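Local coordinates for extracellular ligand-binding receptor (Rhodopseudomonas palustris, PDB 4F06), which binds p-hydroxybenzoic acid and probably delivers such lignin-derived benzoates to an ABC transporter as its periplasmic solute-binding component, at residues A[23-28]-A[282-287]; A[100-105]-A[286-291]; A[340-345]-A[356-361]. All coordinates share one frame; numbering follows the deposited sequence.

Interaction 1 of 3, residues A[23-28]-A[282-287]; sequences KNYKMG and TMTSVA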
# COMPACT_ATOMS: atom_id res chain seq x y z
N LYS A 23 2.91 -12.99 1.44
CA LYS A 23 2.21 -14.05 0.71
C LYS A 23 1.39 -13.44 -0.44
O LYS A 23 1.32 -14.01 -1.52
CB LYS A 23 1.28 -14.84 1.63
CG LYS A 23 0.55 -16.01 0.99
CD LYS A 23 -0.38 -16.72 2.00
CE LYS A 23 -1.11 -17.92 1.44
NZ LYS A 23 -1.87 -18.57 2.54
N ASN A 24 0.77 -12.29 -0.18
CA ASN A 24 0.00 -11.61 -1.24
C ASN A 24 0.85 -11.13 -2.41
O ASN A 24 0.35 -11.07 -3.51
CB ASN A 24 -0.81 -10.45 -0.67
CG ASN A 24 -2.24 -10.83 -0.33
OD1 ASN A 24 -3.16 -10.64 -1.15
ND2 ASN A 24 -2.45 -11.43 0.83
N TYR A 25 2.14 -10.80 -2.19
CA TYR A 25 2.99 -10.50 -3.37
C TYR A 25 3.07 -11.76 -4.26
O TYR A 25 2.91 -11.67 -5.48
CB TYR A 25 4.43 -10.16 -2.97
CG TYR A 25 4.64 -8.83 -2.30
CD1 TYR A 25 3.77 -7.75 -2.43
CD2 TYR A 25 5.82 -8.66 -1.53
CE1 TYR A 25 4.08 -6.53 -1.83
CE2 TYR A 25 6.13 -7.44 -0.95
CZ TYR A 25 5.23 -6.41 -1.06
OH TYR A 25 5.51 -5.16 -0.49
N LYS A 26 3.31 -12.92 -3.66
CA LYS A 26 3.36 -14.19 -4.40
C LYS A 26 2.02 -14.49 -5.05
O LYS A 26 1.98 -14.93 -6.22
CB LYS A 26 3.73 -15.32 -3.44
CG LYS A 26 3.97 -16.64 -4.17
CD LYS A 26 4.44 -17.70 -3.19
CE LYS A 26 5.91 -17.50 -2.82
NZ LYS A 26 6.47 -18.61 -2.03
N MSE A 27 0.91 -14.24 -4.33
CA MSE A 27 -0.43 -14.46 -4.93
C MSE A 27 -0.64 -13.59 -6.16
O MSE A 27 -1.16 -14.03 -7.18
CB MSE A 27 -1.51 -14.17 -3.90
CG MSE A 27 -1.53 -15.18 -2.79
SE MSE A 27 -2.48 -14.61 -1.21
CE MSE A 27 -3.95 -13.87 -1.90
N GLY A 28 -0.28 -12.32 -6.06
CA GLY A 28 -0.50 -11.36 -7.17
C GLY A 28 0.40 -11.70 -8.36
O GLY A 28 -0.07 -11.66 -9.52
N THR A 282 -5.34 -9.06 -0.19
CA THR A 282 -5.03 -7.72 0.37
C THR A 282 -4.53 -6.81 -0.79
O THR A 282 -4.21 -7.30 -1.91
CB THR A 282 -3.86 -7.76 1.47
OG1 THR A 282 -2.62 -8.12 0.80
CG2 THR A 282 -4.09 -8.75 2.56
N MSE A 283 -4.34 -5.53 -0.47
CA MSE A 283 -3.85 -4.58 -1.46
C MSE A 283 -2.48 -4.93 -2.02
O MSE A 283 -2.18 -4.54 -3.17
CB MSE A 283 -3.80 -3.17 -0.82
CG MSE A 283 -2.62 -2.90 0.13
SE MSE A 283 -2.57 -4.02 1.75
CE MSE A 283 -1.29 -2.97 2.75
N THR A 284 -1.61 -5.63 -1.28
CA THR A 284 -0.28 -5.93 -1.84
C THR A 284 -0.37 -6.88 -3.04
O THR A 284 0.54 -6.88 -3.87
CB THR A 284 0.66 -6.47 -0.77
OG1 THR A 284 0.07 -7.59 -0.10
CG2 THR A 284 1.01 -5.39 0.26
N SER A 285 -1.45 -7.66 -3.17
CA SER A 285 -1.60 -8.50 -4.37
C SER A 285 -1.77 -7.71 -5.65
O SER A 285 -1.20 -8.08 -6.66
CB SER A 285 -2.74 -9.54 -4.20
OG SER A 285 -3.99 -8.91 -4.20
N VAL A 286 -2.55 -6.62 -5.60
CA VAL A 286 -2.76 -5.86 -6.81
C VAL A 286 -1.48 -5.08 -7.16
O VAL A 286 -1.13 -4.93 -8.33
CB VAL A 286 -4.02 -4.99 -6.76
CG1 VAL A 286 -3.88 -3.73 -5.89
CG2 VAL A 286 -4.42 -4.58 -8.21
N ALA A 287 -0.77 -4.61 -6.13
CA ALA A 287 0.50 -3.90 -6.41
C ALA A 287 1.48 -4.88 -7.05
O ALA A 287 2.28 -4.47 -7.90
CB ALA A 287 1.07 -3.32 -5.13

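Interaction 2 of 3, residues A[100-105]-A[286-291]; sequences VVMNAA and VAAYDG. With PHB (p-hydroxybenzoic acid), chain B; SO4 (sulfate ion), chain D.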
# COMPACT_ATOMS: atom_id res chain seq x y z
N VAL A 100 10.92 -2.30 -8.24
CA VAL A 100 9.48 -2.01 -8.31
C VAL A 100 8.89 -2.14 -6.91
O VAL A 100 8.78 -3.24 -6.36
CB VAL A 100 8.80 -3.01 -9.27
CG1 VAL A 100 7.32 -2.64 -9.37
CG2 VAL A 100 9.45 -2.94 -10.66
N VAL A 101 8.60 -1.00 -6.30
CA VAL A 101 8.11 -0.99 -4.93
C VAL A 101 6.63 -1.36 -4.97
O VAL A 101 5.82 -0.70 -5.65
CB VAL A 101 8.33 0.40 -4.27
CG1 VAL A 101 7.64 0.50 -2.91
CG2 VAL A 101 9.82 0.65 -4.12
N MSE A 102 6.27 -2.39 -4.19
CA MSE A 102 4.93 -2.93 -4.19
C MSE A 102 4.18 -2.68 -2.90
O MSE A 102 3.07 -3.19 -2.72
CB MSE A 102 4.95 -4.41 -4.50
CG MSE A 102 5.46 -4.77 -5.89
SE MSE A 102 5.85 -6.68 -6.03
CE MSE A 102 6.10 -6.81 -7.95
N ASN A 103 4.75 -1.90 -1.98
CA ASN A 103 3.96 -1.41 -0.85
C ASN A 103 4.50 -0.10 -0.29
O ASN A 103 3.79 0.93 -0.31
CB ASN A 103 3.79 -2.42 0.30
CG ASN A 103 2.76 -1.94 1.28
OD1 ASN A 103 1.56 -1.95 0.99
ND2 ASN A 103 3.20 -1.45 2.44
N ALA A 104 5.74 -0.12 0.24
CA ALA A 104 6.28 1.01 1.05
C ALA A 104 5.84 2.34 0.44
O ALA A 104 6.12 2.63 -0.74
CB ALA A 104 7.78 0.91 1.04
N ALA A 105 5.22 3.20 1.27
CA ALA A 105 4.29 4.22 0.76
C ALA A 105 4.75 5.64 1.11
O ALA A 105 4.01 6.62 0.90
CB ALA A 105 2.91 3.96 1.33
N VAL A 286 -2.55 -6.62 -5.60
CA VAL A 286 -2.76 -5.86 -6.81
C VAL A 286 -1.48 -5.08 -7.16
O VAL A 286 -1.13 -4.93 -8.33
CB VAL A 286 -4.02 -4.99 -6.76
CG1 VAL A 286 -3.88 -3.73 -5.89
CG2 VAL A 286 -4.42 -4.58 -8.21
N ALA A 287 -0.77 -4.61 -6.13
CA ALA A 287 0.50 -3.90 -6.41
C ALA A 287 1.48 -4.88 -7.05
O ALA A 287 2.28 -4.47 -7.90
CB ALA A 287 1.07 -3.32 -5.13
N ALA A 288 1.44 -6.14 -6.62
CA ALA A 288 2.34 -7.15 -7.21
C ALA A 288 1.94 -7.53 -8.63
O ALA A 288 2.81 -7.71 -9.49
CB ALA A 288 2.42 -8.38 -6.29
N TYR A 289 0.63 -7.65 -8.87
CA TYR A 289 0.14 -7.96 -10.21
C TYR A 289 0.57 -6.85 -11.19
O TYR A 289 1.11 -7.13 -12.27
CB TYR A 289 -1.39 -8.07 -10.13
CG TYR A 289 -2.09 -8.53 -11.40
CD1 TYR A 289 -2.23 -9.90 -11.69
CD2 TYR A 289 -2.59 -7.61 -12.31
CE1 TYR A 289 -2.88 -10.33 -12.84
CE2 TYR A 289 -3.24 -8.04 -13.46
CZ TYR A 289 -3.37 -9.39 -13.74
OH TYR A 289 -3.97 -9.84 -14.90
N ASP A 290 0.32 -5.58 -10.83
CA ASP A 290 0.72 -4.45 -11.65
C ASP A 290 2.26 -4.31 -11.72
O ASP A 290 2.80 -3.87 -12.75
CB ASP A 290 0.05 -3.17 -11.18
CG ASP A 290 -1.44 -3.17 -11.53
OD1 ASP A 290 -1.80 -3.54 -12.67
OD2 ASP A 290 -2.23 -2.78 -10.66
N GLY A 291 2.97 -4.65 -10.63
CA GLY A 291 4.42 -4.59 -10.67
C GLY A 291 4.97 -5.64 -11.64
O GLY A 291 5.94 -5.35 -12.38
C1' PHB B . 5.23 1.49 4.96
O1' PHB B . 5.48 2.33 4.08
O2' PHB B . 6.08 1.15 5.85
C1 PHB B . 3.85 0.91 5.00
C2 PHB B . 2.77 1.62 4.45
C3 PHB B . 1.49 1.11 4.53
C4 PHB B . 1.26 -0.08 5.18
C5 PHB B . 2.31 -0.79 5.72
C6 PHB B . 3.61 -0.31 5.65
O4 PHB B . 0.02 -0.60 5.32
S SO4 D . -4.75 -7.86 -18.06
O1 SO4 D . -3.79 -8.34 -17.08
O2 SO4 D . -4.53 -8.58 -19.31
O3 SO4 D . -6.11 -8.07 -17.57
O4 SO4 D . -4.50 -6.45 -18.46

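Interaction 3 of 3, residues A[340-345]-A[356-361]; sequences VYLREV and ELETFK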
# COMPACT_ATOMS: atom_id res chain seq x y z
N VAL A 340 -8.50 7.29 -5.87
CA VAL A 340 -8.64 7.00 -4.43
C VAL A 340 -10.11 6.95 -4.12
O VAL A 340 -10.86 7.84 -4.57
CB VAL A 340 -7.89 8.07 -3.59
CG1 VAL A 340 -8.13 7.85 -2.09
CG2 VAL A 340 -6.39 8.02 -3.91
N TYR A 341 -10.56 5.91 -3.45
CA TYR A 341 -11.98 5.73 -3.19
C TYR A 341 -12.26 5.97 -1.70
O TYR A 341 -11.47 5.60 -0.84
CB TYR A 341 -12.41 4.29 -3.57
CG TYR A 341 -12.06 3.90 -4.98
CD1 TYR A 341 -10.82 3.30 -5.29
CD2 TYR A 341 -12.99 4.10 -6.01
CE1 TYR A 341 -10.49 2.95 -6.58
CE2 TYR A 341 -12.67 3.69 -7.30
CZ TYR A 341 -11.44 3.12 -7.59
OH TYR A 341 -11.15 2.75 -8.89
N LEU A 342 -13.43 6.53 -1.43
CA LEU A 342 -13.99 6.51 -0.07
C LEU A 342 -14.75 5.22 0.07
O LEU A 342 -15.60 4.92 -0.79
CB LEU A 342 -14.92 7.72 0.15
CG LEU A 342 -15.68 7.64 1.50
CD1 LEU A 342 -14.74 7.77 2.70
CD2 LEU A 342 -16.78 8.69 1.51
N ARG A 343 -14.50 4.47 1.15
CA ARG A 343 -15.22 3.22 1.42
C ARG A 343 -15.79 3.27 2.81
O ARG A 343 -15.34 4.03 3.68
CB ARG A 343 -14.29 2.00 1.34
CG ARG A 343 -13.40 1.97 0.07
CD ARG A 343 -12.02 2.60 0.27
NE ARG A 343 -11.30 1.98 1.41
CZ ARG A 343 -10.71 0.78 1.36
NH1 ARG A 343 -10.57 0.10 0.21
NH2 ARG A 343 -10.27 0.24 2.49
N GLU A 344 -16.78 2.42 3.02
CA GLU A 344 -17.36 2.18 4.35
C GLU A 344 -17.40 0.68 4.59
O GLU A 344 -17.77 -0.08 3.66
CB GLU A 344 -18.80 2.76 4.41
CG GLU A 344 -19.47 2.58 5.76
CD GLU A 344 -20.88 3.19 5.76
OE1 GLU A 344 -21.15 4.04 4.92
OE2 GLU A 344 -21.69 2.80 6.57
N VAL A 345 -17.09 0.22 5.79
CA VAL A 345 -17.25 -1.22 6.08
C VAL A 345 -18.74 -1.54 6.08
O VAL A 345 -19.50 -0.86 6.81
CB VAL A 345 -16.61 -1.58 7.44
CG1 VAL A 345 -16.85 -3.06 7.73
CG2 VAL A 345 -15.08 -1.28 7.43
N GLU A 356 -16.99 0.64 -1.81
CA GLU A 356 -16.59 1.94 -2.38
C GLU A 356 -17.83 2.78 -2.65
O GLU A 356 -18.74 2.35 -3.39
CB GLU A 356 -15.78 1.75 -3.68
CG GLU A 356 -14.45 1.00 -3.40
CD GLU A 356 -13.73 0.60 -4.66
OE1 GLU A 356 -14.40 0.40 -5.71
OE2 GLU A 356 -12.49 0.43 -4.61
N LEU A 357 -17.86 3.98 -2.07
CA LEU A 357 -19.03 4.86 -2.12
C LEU A 357 -18.77 6.09 -3.00
O LEU A 357 -19.70 6.72 -3.46
CB LEU A 357 -19.36 5.39 -0.71
CG LEU A 357 -19.65 4.36 0.35
CD1 LEU A 357 -19.99 5.07 1.64
CD2 LEU A 357 -20.78 3.44 -0.05
N GLU A 358 -17.50 6.49 -3.13
CA GLU A 358 -17.15 7.66 -3.90
C GLU A 358 -15.78 7.46 -4.49
O GLU A 358 -14.93 6.81 -3.88
CB GLU A 358 -17.21 8.90 -3.01
CG GLU A 358 -17.01 10.20 -3.75
CD GLU A 358 -17.22 11.40 -2.82
OE1 GLU A 358 -17.26 11.24 -1.58
OE2 GLU A 358 -17.26 12.52 -3.35
N THR A 359 -15.56 8.02 -5.67
CA THR A 359 -14.26 7.97 -6.35
C THR A 359 -13.66 9.37 -6.47
O THR A 359 -14.39 10.31 -6.80
CB THR A 359 -14.45 7.42 -7.80
OG1 THR A 359 -15.06 6.12 -7.70
CG2 THR A 359 -13.11 7.26 -8.51
N PHE A 360 -12.35 9.47 -6.21
CA PHE A 360 -11.59 10.71 -6.47
C PHE A 360 -10.58 10.30 -7.53
O PHE A 360 -9.56 9.66 -7.23
CB PHE A 360 -10.92 11.20 -5.18
CG PHE A 360 -11.90 11.50 -4.09
CD1 PHE A 360 -12.59 12.71 -4.06
CD2 PHE A 360 -12.21 10.57 -3.13
CE1 PHE A 360 -13.54 12.99 -3.08
CE2 PHE A 360 -13.17 10.83 -2.15
CZ PHE A 360 -13.85 12.04 -2.14
N LYS A 361 -10.86 10.64 -8.79
CA LYS A 361 -10.05 10.09 -9.87
C LYS A 361 -8.63 10.63 -9.97
O LYS A 361 -8.37 11.78 -9.66
CB LYS A 361 -10.74 10.31 -11.21
CG LYS A 361 -12.00 9.46 -11.40
CD LYS A 361 -12.76 9.80 -12.65
CE LYS A 361 -11.90 9.73 -13.86
NZ LYS A 361 -12.01 8.33 -14.32
O HOH W 1 -10.83 1.20 -2.51

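Interaction 1 of 3, residues A[23-28]-A[282-287]
The side-chain amide of N24 is gripped at both ends where it meets T282. Its ND2 donates to two backbone carbonyls, those of L20 and E280, while N24 OD1 accepts the backbone N-H of T282 at 2.9 Å with an N-H...O angle of 157°. That donor stands well above the carbonyl plane of the amide instead of lying on a lone pair, and the three bonds together should fix the rotation of the buried group. T282 is the N-cap of helix 283-301. Its OG1, set between its own N and carbonyl carbon (chi1 67°), turns back to take a weak capping bond from T284 N, and it lies 3.0 Å from N24 CG. The carbonyl oxygen of T282 has two donors of its own, S285 N and S285 OG, with OG 2.8 Å from T282 O and nearly in line with its C=O. N24 therefore holds the first turn of the helix through its cap residue. In this periplasmic binding protein the contact sets helix 19-36 against helix 283-301, whose first residue, M283, touches a bound p-hydroxybenzoic acid. The axes of the two short helical segments approach to 7.1 Å and cross at -44°. Such closeness suits the Gly and Ser at the crossing: G28 CA points a C-H at S285 O, 3.4 Å away, and S285 CA does the same toward N24 O. On the flank of the crossing, Y25 slants across T284, with its CE1 3.6 Å from T284 CB and the ring edge in line with T284 O. The hydroxyl of T284 adds a further bond between the two helices, donating to the F21 carbonyl one turn earlier on helix 19-36, and beyond T284 the ring of Y25 continues onto M102 and N103.

Interaction 2 of 3, residues A[100-105]-A[286-291]
M102, a selenomethionine, lays its whole side chain along helix 283-301, meeting A287, A288 and G291 in turn. Its CB stands 4.1 Å from the methyl of A287, and CG comes next to A287 O. With CG anti to the carbonyl carbon (chi1 -64°) and the chain extended from there, the selenium is carried over the next residue, where SE rests 3.7 Å from A288 CA and also touches that residue's methyl. The terminal CE faces both A288 O and G291 CA, 3.9 Å from the latter. G291 is also met by V100, whose CG1 lies 3.7 Å from G291 CA, so a strand valine and the selenomethionine tip converge on a position without a side chain; a CB there would run into CE. The closest approach is made by a backbone oxygen, M102 O, 3.1 Å from the A287 methyl carbon CB. No hydrogen bond crosses this buried contact, in which methyls, selenium and carbonyl oxygens meet by van der Waals packing. M102 already lies in the loop that follows strand 99-101, and a few residues on this loop reaches the ligand: A105 N donates to O1' of p-hydroxybenzoic acid at 3.0 Å, and N103 ND2, held by the Y80 carbonyl, sits 3.4 Å from ring atom C6. On the far side of the helix, Y289 OH donates to O1 of a sulfate. The arrangement is that of an alpha/beta lobe of a leucine-binding-protein-type receptor: a helix packs against the end of a strand that runs parallel to its neighbours, and the loop after it supplies backbone and side-chain atoms to the ligand pocket.

Interaction 3 of 3, residues A[340-345]-A[356-361]
The carboxylate of E356 lies over one face of the Y341 ring, the two planes only 15° apart, with OE2 3.4 Å from CD1 and shifted toward the rim. E356 reaches there with CG anti to its carbonyl carbon (chi1 -64°) and the chain extended beyond. T359 runs alongside the same ring and brings its OG1 to the ring edge, 3.3 Å from Y341 CD2. With a leucine at Y341, E356 would probably lose the flat surface it rests on, and the carbonyl of R324 its hydroxyl donor. Next to this stack R343 and E356 lie side by side, their CG atoms 3.8 Å apart, and a water in the guanidinium plane accepts from R343 NH1 (2.9 Å) and donates to E356 OE2 (2.8 Å). Across the sheet from these residues, V340 and L342 share a face with F360 and E358. The framework is an antiparallel hairpin: V340 and F360 form a hydrogen-bonded pair, L342 N donates to E358 O, and L342 O accepts from L357 N at 2.8 Å and, weakly, from E358 N. L357 and E358 both facing L342 make a classic beta bulge, which shifts the register so that R343 pairs with E356. Further out, H259 holds E356 OE1, and S251 holds R343 NE. NH1 of R343 and OE2 of E356, 5.2 Å apart, form no direct ion pair; the water relays between opposite charges, whose attraction is probably weaker than in direct contact.

In the fold
From the N terminus, helix 19-36 is the first partner: interaction 1 closes a long loop by bringing it against the start of helix 283-301. Interaction 2 opens within that span, at strand 99-101, and ends on the same helix one turn further along, sharing V286 and A287 with interaction 1; the two also touch directly, through Y25 and M102. Together they tie helix 283-301 to the lobe built on the six-stranded sheet. Interaction 3 follows in series, a short hairpin closure on the other sheet, its centre about 20 Å from the centres of both. One of the two bound p-hydroxybenzoic acid molecules lies between the lobes, bonded to A105 and T82 on one and to Y149, A204 and D232 on the other.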